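Local atomic coordinates of G protein coupled receptor (Arabidopsis thaliana, PDB entry 3T33), a protein that binds zinc as a member of the LanC-like family and may play a role in abscisic acid signalling. Residues 45-59 / 392-405. Residues are numbered along the deposited sequence; the frame is centred on the assembly and turned at random.
Sequences YKSFSEKLHRYALSI and IGGMAYMLLDMNDP
Segment 45-59 of helix 45-69 and helix 392-402 run roughly antiparallel, 151° between their directions, with segment axes 8.3 Å apart at closest approach; A56 and A396 mark the tight point, their CA atoms 4.6 Å from each other. Here A56 CB presses on L399 CB at 3.5 Å, closer than usual van der Waals contact, and also meets L400 CD2.

Reciprocal knobs-into-holes packing follows. L399 sits among L52, Y55, A56 and I59; L399 CD2 lies 3.6 Å from Y55 CD2, at the ring edge and in its plane. I59 enters the pocket of I392, M395, A396 and L399: its CG2, anti to the backbone N, lies 3.6 Å from A396 CB, while CD1 turns to L399 CD2. M395 brings CE to Y55 CE2 (3.6 Å).

At the other end, Y45 OH donates to M402 O at 2.7 Å, 20° out of the carbonyl plane and at a C=O...O angle of 127°. M402, bent at chi2 and chi3, directs CE to the F48 ring edge, and P405 CG approaches Y45 OH. Helix 353-375 also touches Y45, F48, L52 and M395.

Within the helical LanC-like fold, away from the zinc site, shape thus fixes one end through L399 and I59 as mutual knobs, and a short bond fixes the other, tying the Y45 hydroxyl to the backbone carbonyl of M402.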
loop_
_atom_site.group_PDB
_atom_site.type_symbol
_atom_site.label_atom_id
_atom_site.label_comp_id
_atom_site.label_asym_id
_atom_site.label_seq_id
_atom_site.Cartn_x
_atom_site.Cartn_y
_atom_site.Cartn_z
ATOM N N TYR A 45 -20.273 -8.238 9.949
ATOM C CA TYR A 45 -19.316 -8.155 8.878
ATOM C C TYR A 45 -19.831 -8.618 7.518
ATOM O O TYR A 45 -19.577 -7.978 6.519
ATOM C CB TYR A 45 -18.015 -8.825 9.249
ATOM C CG TYR A 45 -16.893 -8.201 8.453
ATOM C CD1 TYR A 45 -16.429 -8.783 7.266
ATOM C CD2 TYR A 45 -16.335 -6.979 8.848
ATOM C CE1 TYR A 45 -15.405 -8.162 6.523
ATOM C CE2 TYR A 45 -15.343 -6.360 8.094
ATOM C CZ TYR A 45 -14.887 -6.965 6.959
ATOM O OH TYR A 45 -13.904 -6.334 6.285
ATOM N N LYS A 46 -20.590 -9.699 7.502
ATOM C CA LYS A 46 -21.112 -10.267 6.285
ATOM C C LYS A 46 -21.841 -9.241 5.469
ATOM O O LYS A 46 -21.442 -9.031 4.326
ATOM C CB LYS A 46 -21.980 -11.489 6.547
ATOM C CG LYS A 46 -21.482 -12.263 7.808
ATOM C CD LYS A 46 -21.792 -11.579 9.186
ATOM C CE LYS A 46 -21.178 -12.351 10.362
ATOM N NZ LYS A 46 -19.777 -11.878 10.650
ATOM N N SER A 47 -22.845 -8.557 6.030
ATOM C CA SER A 47 -23.549 -7.512 5.277
ATOM C C SER A 47 -22.801 -6.162 5.183
ATOM O O SER A 47 -23.012 -5.382 4.229
ATOM C CB SER A 47 -24.973 -7.289 5.805
ATOM O OG SER A 47 -24.873 -6.998 7.170
ATOM N N PHE A 48 -21.953 -5.873 6.164
ATOM C CA PHE A 48 -21.119 -4.688 6.053
ATOM C C PHE A 48 -20.205 -4.824 4.815
ATOM O O PHE A 48 -20.172 -3.952 3.989
ATOM C CB PHE A 48 -20.279 -4.530 7.306
ATOM C CG PHE A 48 -19.228 -3.492 7.203
ATOM C CD1 PHE A 48 -19.552 -2.156 7.356
ATOM C CD2 PHE A 48 -17.916 -3.843 6.939
ATOM C CE1 PHE A 48 -18.567 -1.157 7.257
ATOM C CE2 PHE A 48 -16.906 -2.848 6.864
ATOM C CZ PHE A 48 -17.243 -1.500 7.018
ATOM N N SER A 49 -19.533 -5.951 4.676
ATOM C CA SER A 49 -18.622 -6.151 3.529
ATOM C C SER A 49 -19.387 -6.225 2.197
ATOM O O SER A 49 -18.972 -5.625 1.245
ATOM C CB SER A 49 -17.705 -7.352 3.710
ATOM O OG SER A 49 -18.514 -8.474 3.825
ATOM N N GLU A 50 -20.569 -6.820 2.189
ATOM C CA GLU A 50 -21.417 -6.718 1.011
ATOM C C GLU A 50 -21.780 -5.270 0.638
ATOM O O GLU A 50 -21.714 -4.880 -0.533
ATOM C CB GLU A 50 -22.665 -7.541 1.196
ATOM C CG GLU A 50 -23.483 -7.561 -0.076
ATOM C CD GLU A 50 -24.844 -8.243 0.082
ATOM O OE1 GLU A 50 -24.974 -9.170 0.937
ATOM O OE2 GLU A 50 -25.781 -7.854 -0.687
ATOM N N LYS A 51 -22.132 -4.458 1.625
ATOM C CA LYS A 51 -22.390 -3.068 1.359
ATOM C C LYS A 51 -21.165 -2.362 0.770
ATOM O O LYS A 51 -21.307 -1.602 -0.184
ATOM C CB LYS A 51 -22.813 -2.336 2.624
ATOM C CG LYS A 51 -23.367 -0.994 2.319
ATOM C CD LYS A 51 -23.895 -0.238 3.592
ATOM C CE LYS A 51 -25.173 -0.820 4.165
ATOM N NZ LYS A 51 -26.323 -0.812 3.161
ATOM N N LEU A 52 -19.970 -2.589 1.339
ATOM C CA LEU A 52 -18.781 -1.873 0.836
ATOM C C LEU A 52 -18.442 -2.351 -0.582
ATOM O O LEU A 52 -17.935 -1.596 -1.428
ATOM C CB LEU A 52 -17.554 -2.178 1.713
ATOM C CG LEU A 52 -17.073 -1.192 2.734
ATOM C CD1 LEU A 52 -18.225 -0.545 3.426
ATOM C CD2 LEU A 52 -16.166 -1.929 3.664
ATOM N N HIS A 53 -18.683 -3.621 -0.806
ATOM C CA HIS A 53 -18.499 -4.205 -2.097
ATOM C C HIS A 53 -19.358 -3.507 -3.180
ATOM O O HIS A 53 -18.828 -3.120 -4.216
ATOM C CB HIS A 53 -18.751 -5.679 -2.026
ATOM C CG HIS A 53 -18.665 -6.343 -3.353
ATOM N ND1 HIS A 53 -17.458 -6.598 -3.978
ATOM C CD2 HIS A 53 -19.628 -6.823 -4.171
ATOM C CE1 HIS A 53 -17.688 -7.206 -5.131
ATOM N NE2 HIS A 53 -18.994 -7.343 -5.277
ATOM N N ARG A 54 -20.636 -3.256 -2.895
ATOM C CA ARG A 54 -21.518 -2.594 -3.860
ATOM C C ARG A 54 -21.072 -1.186 -4.136
ATOM O O ARG A 54 -21.080 -0.750 -5.282
ATOM C CB ARG A 54 -22.977 -2.612 -3.388
ATOM C CG ARG A 54 -23.549 -4.056 -3.386
ATOM C CD ARG A 54 -23.857 -4.492 -4.809
ATOM N NE ARG A 54 -23.544 -5.882 -5.156
ATOM C CZ ARG A 54 -23.524 -6.330 -6.426
ATOM N NH1 ARG A 54 -23.823 -5.508 -7.444
ATOM N NH2 ARG A 54 -23.222 -7.599 -6.688
ATOM N N TYR A 55 -20.675 -0.481 -3.077
ATOM C CA TYR A 55 -20.105 0.853 -3.197
ATOM C C TYR A 55 -18.833 0.841 -4.048
ATOM O O TYR A 55 -18.634 1.699 -4.867
ATOM C CB TYR A 55 -19.713 1.408 -1.823
ATOM C CG TYR A 55 -19.551 2.887 -1.907
ATOM C CD1 TYR A 55 -20.638 3.677 -2.246
ATOM C CD2 TYR A 55 -18.325 3.521 -1.650
ATOM C CE1 TYR A 55 -20.533 5.056 -2.324
ATOM C CE2 TYR A 55 -18.203 4.919 -1.722
ATOM C CZ TYR A 55 -19.319 5.673 -2.072
ATOM O OH TYR A 55 -19.294 7.053 -2.188
ATOM N N ALA A 56 -17.955 -0.120 -3.789
ATOM C CA ALA A 56 -16.704 -0.170 -4.483
ATOM C C ALA A 56 -16.983 -0.390 -5.976
ATOM O O ALA A 56 -16.310 0.222 -6.822
ATOM C CB ALA A 56 -15.803 -1.255 -3.921
ATOM N N LEU A 57 -17.998 -1.206 -6.305
ATOM C CA LEU A 57 -18.357 -1.404 -7.729
ATOM C C LEU A 57 -18.742 -0.085 -8.370
ATOM O O LEU A 57 -18.255 0.243 -9.461
ATOM C CB LEU A 57 -19.443 -2.411 -7.921
ATOM C CG LEU A 57 -19.121 -3.854 -7.576
ATOM C CD1 LEU A 57 -20.340 -4.738 -7.909
ATOM C CD2 LEU A 57 -17.874 -4.365 -8.285
ATOM N N SER A 58 -19.526 0.733 -7.691
ATOM C CA SER A 58 -19.819 2.014 -8.307
ATOM C C SER A 58 -18.580 2.835 -8.443
ATOM O O SER A 58 -18.434 3.418 -9.479
ATOM C CB SER A 58 -20.890 2.851 -7.608
ATOM O OG SER A 58 -21.776 2.030 -6.846
ATOM N N ILE A 59 -17.708 2.930 -7.422
ATOM C CA ILE A 59 -16.424 3.688 -7.620
ATOM C C ILE A 59 -15.632 3.103 -8.824
ATOM O O ILE A 59 -15.260 3.827 -9.735
ATOM C CB ILE A 59 -15.553 3.792 -6.342
ATOM C CG1 ILE A 59 -16.337 4.482 -5.237
ATOM C CG2 ILE A 59 -14.169 4.521 -6.573
ATOM C CD1 ILE A 59 -15.694 4.244 -3.844
ATOM N N ILE A 392 -9.948 8.217 -6.075
ATOM C CA ILE A 392 -10.919 7.314 -5.527
ATOM C C ILE A 392 -10.666 5.911 -6.016
ATOM O O ILE A 392 -11.261 4.962 -5.511
ATOM C CB ILE A 392 -12.408 7.728 -5.813
ATOM C CG1 ILE A 392 -12.730 7.763 -7.315
ATOM C CG2 ILE A 392 -12.701 9.036 -5.203
ATOM C CD1 ILE A 392 -14.177 8.052 -7.638
ATOM N N GLY A 393 -9.837 5.776 -7.042
ATOM C CA GLY A 393 -9.361 4.427 -7.464
ATOM C C GLY A 393 -8.891 3.617 -6.243
ATOM O O GLY A 393 -9.185 2.438 -6.123
ATOM N N GLY A 394 -8.171 4.257 -5.326
ATOM C CA GLY A 394 -7.527 3.558 -4.190
ATOM C C GLY A 394 -8.526 3.236 -3.065
ATOM O O GLY A 394 -8.367 2.230 -2.276
ATOM N N MET A 395 -9.546 4.065 -2.996
ATOM C CA MET A 395 -10.709 3.833 -2.074
ATOM C C MET A 395 -11.449 2.638 -2.549
ATOM O O MET A 395 -11.733 1.761 -1.757
ATOM C CB MET A 395 -11.643 5.029 -2.055
ATOM C CG MET A 395 -12.738 4.946 -0.993
ATOM S SD MET A 395 -13.787 6.397 -1.022
ATOM C CE MET A 395 -15.168 5.827 -0.020
ATOM N N ALA A 396 -11.740 2.549 -3.855
ATOM C CA ALA A 396 -12.366 1.280 -4.353
ATOM C C ALA A 396 -11.494 0.062 -4.087
ATOM O O ALA A 396 -11.996 -1.015 -3.801
ATOM C CB ALA A 396 -12.670 1.340 -5.876
ATOM N N TYR A 397 -10.179 0.239 -4.202
ATOM C CA TYR A 397 -9.270 -0.860 -4.063
ATOM C C TYR A 397 -9.315 -1.359 -2.608
ATOM O O TYR A 397 -9.365 -2.547 -2.328
ATOM C CB TYR A 397 -7.853 -0.368 -4.448
ATOM C CG TYR A 397 -6.868 -1.492 -4.550
ATOM C CD1 TYR A 397 -6.324 -2.105 -3.393
ATOM C CD2 TYR A 397 -6.460 -1.953 -5.800
ATOM C CE1 TYR A 397 -5.408 -3.188 -3.521
ATOM C CE2 TYR A 397 -5.565 -3.025 -5.925
ATOM C CZ TYR A 397 -5.059 -3.656 -4.799
ATOM O OH TYR A 397 -4.160 -4.722 -4.981
ATOM N N MET A 398 -9.326 -0.420 -1.687
ATOM C CA MET A 398 -9.335 -0.731 -0.268
ATOM C C MET A 398 -10.687 -1.408 0.059
ATOM O O MET A 398 -10.742 -2.448 0.761
ATOM C CB MET A 398 -9.097 0.567 0.542
ATOM C CG MET A 398 -9.012 0.381 2.060
ATOM S SD MET A 398 -10.652 0.204 2.694
ATOM C CE MET A 398 -11.155 1.910 2.675
ATOM N N LEU A 399 -11.752 -0.873 -0.519
ATOM C CA LEU A 399 -13.098 -1.383 -0.251
ATOM C C LEU A 399 -13.220 -2.847 -0.670
ATOM O O LEU A 399 -13.686 -3.735 0.136
ATOM C CB LEU A 399 -14.166 -0.526 -0.929
ATOM C CG LEU A 399 -14.879 0.654 -0.253
ATOM C CD1 LEU A 399 -14.267 1.062 1.080
ATOM C CD2 LEU A 399 -15.168 1.865 -1.254
ATOM N N LEU A 400 -12.742 -3.115 -1.893
ATOM C CA LEU A 400 -12.712 -4.482 -2.390
ATOM C C LEU A 400 -11.905 -5.397 -1.478
ATOM O O LEU A 400 -12.260 -6.577 -1.263
ATOM C CB LEU A 400 -12.112 -4.487 -3.795
ATOM C CG LEU A 400 -13.051 -3.838 -4.831
ATOM C CD1 LEU A 400 -12.375 -3.683 -6.198
ATOM C CD2 LEU A 400 -14.397 -4.622 -4.980
ATOM N N ASP A 401 -10.802 -4.880 -0.942
ATOM C CA ASP A 401 -9.888 -5.717 -0.130
ATOM C C ASP A 401 -10.550 -6.023 1.283
ATOM O O ASP A 401 -10.183 -7.004 1.974
ATOM C CB ASP A 401 -8.554 -4.984 0.011
ATOM C CG ASP A 401 -7.368 -5.777 -0.433
ATOM O OD1 ASP A 401 -7.471 -6.995 -0.707
ATOM O OD2 ASP A 401 -6.274 -5.150 -0.493
ATOM N N MET A 402 -11.510 -5.179 1.709
ATOM C CA MET A 402 -12.302 -5.479 2.939
ATOM C C MET A 402 -13.185 -6.729 2.808
ATOM O O MET A 402 -13.574 -7.336 3.794
ATOM C CB MET A 402 -13.166 -4.316 3.377
ATOM C CG MET A 402 -12.441 -3.016 3.697
ATOM S SD MET A 402 -11.562 -3.071 5.273
ATOM C CE MET A 402 -12.966 -2.929 6.379
ATOM N N ASN A 403 -13.479 -7.141 1.595
ATOM C CA ASN A 403 -14.245 -8.334 1.426
ATOM C C ASN A 403 -13.578 -9.534 2.094
ATOM O O ASN A 403 -14.290 -10.421 2.574
ATOM C CB ASN A 403 -14.461 -8.624 -0.048
ATOM C CG ASN A 403 -15.734 -9.376 -0.287
ATOM O OD1 ASN A 403 -16.833 -8.807 -0.172
ATOM N ND2 ASN A 403 -15.609 -10.699 -0.570
ATOM N N ASP A 404 -12.224 -9.563 2.135
ATOM C CA ASP A 404 -11.533 -10.702 2.707
ATOM C C ASP A 404 -10.326 -10.154 3.488
ATOM O O ASP A 404 -9.175 -10.206 3.029
ATOM C CB ASP A 404 -11.165 -11.710 1.617
ATOM C CG ASP A 404 -10.685 -13.072 2.182
ATOM O OD1 ASP A 404 -10.639 -13.294 3.422
ATOM O OD2 ASP A 404 -10.344 -13.935 1.380
ATOM N N PRO A 405 -10.610 -9.560 4.644
ATOM C CA PRO A 405 -9.691 -8.614 5.272
ATOM C C PRO A 405 -8.357 -9.227 5.695
ATOM O O PRO A 405 -7.330 -8.510 5.711
ATOM C CB PRO A 405 -10.487 -8.049 6.465
ATOM C CG PRO A 405 -11.769 -8.904 6.576
ATOM C CD PRO A 405 -11.916 -9.703 5.346
#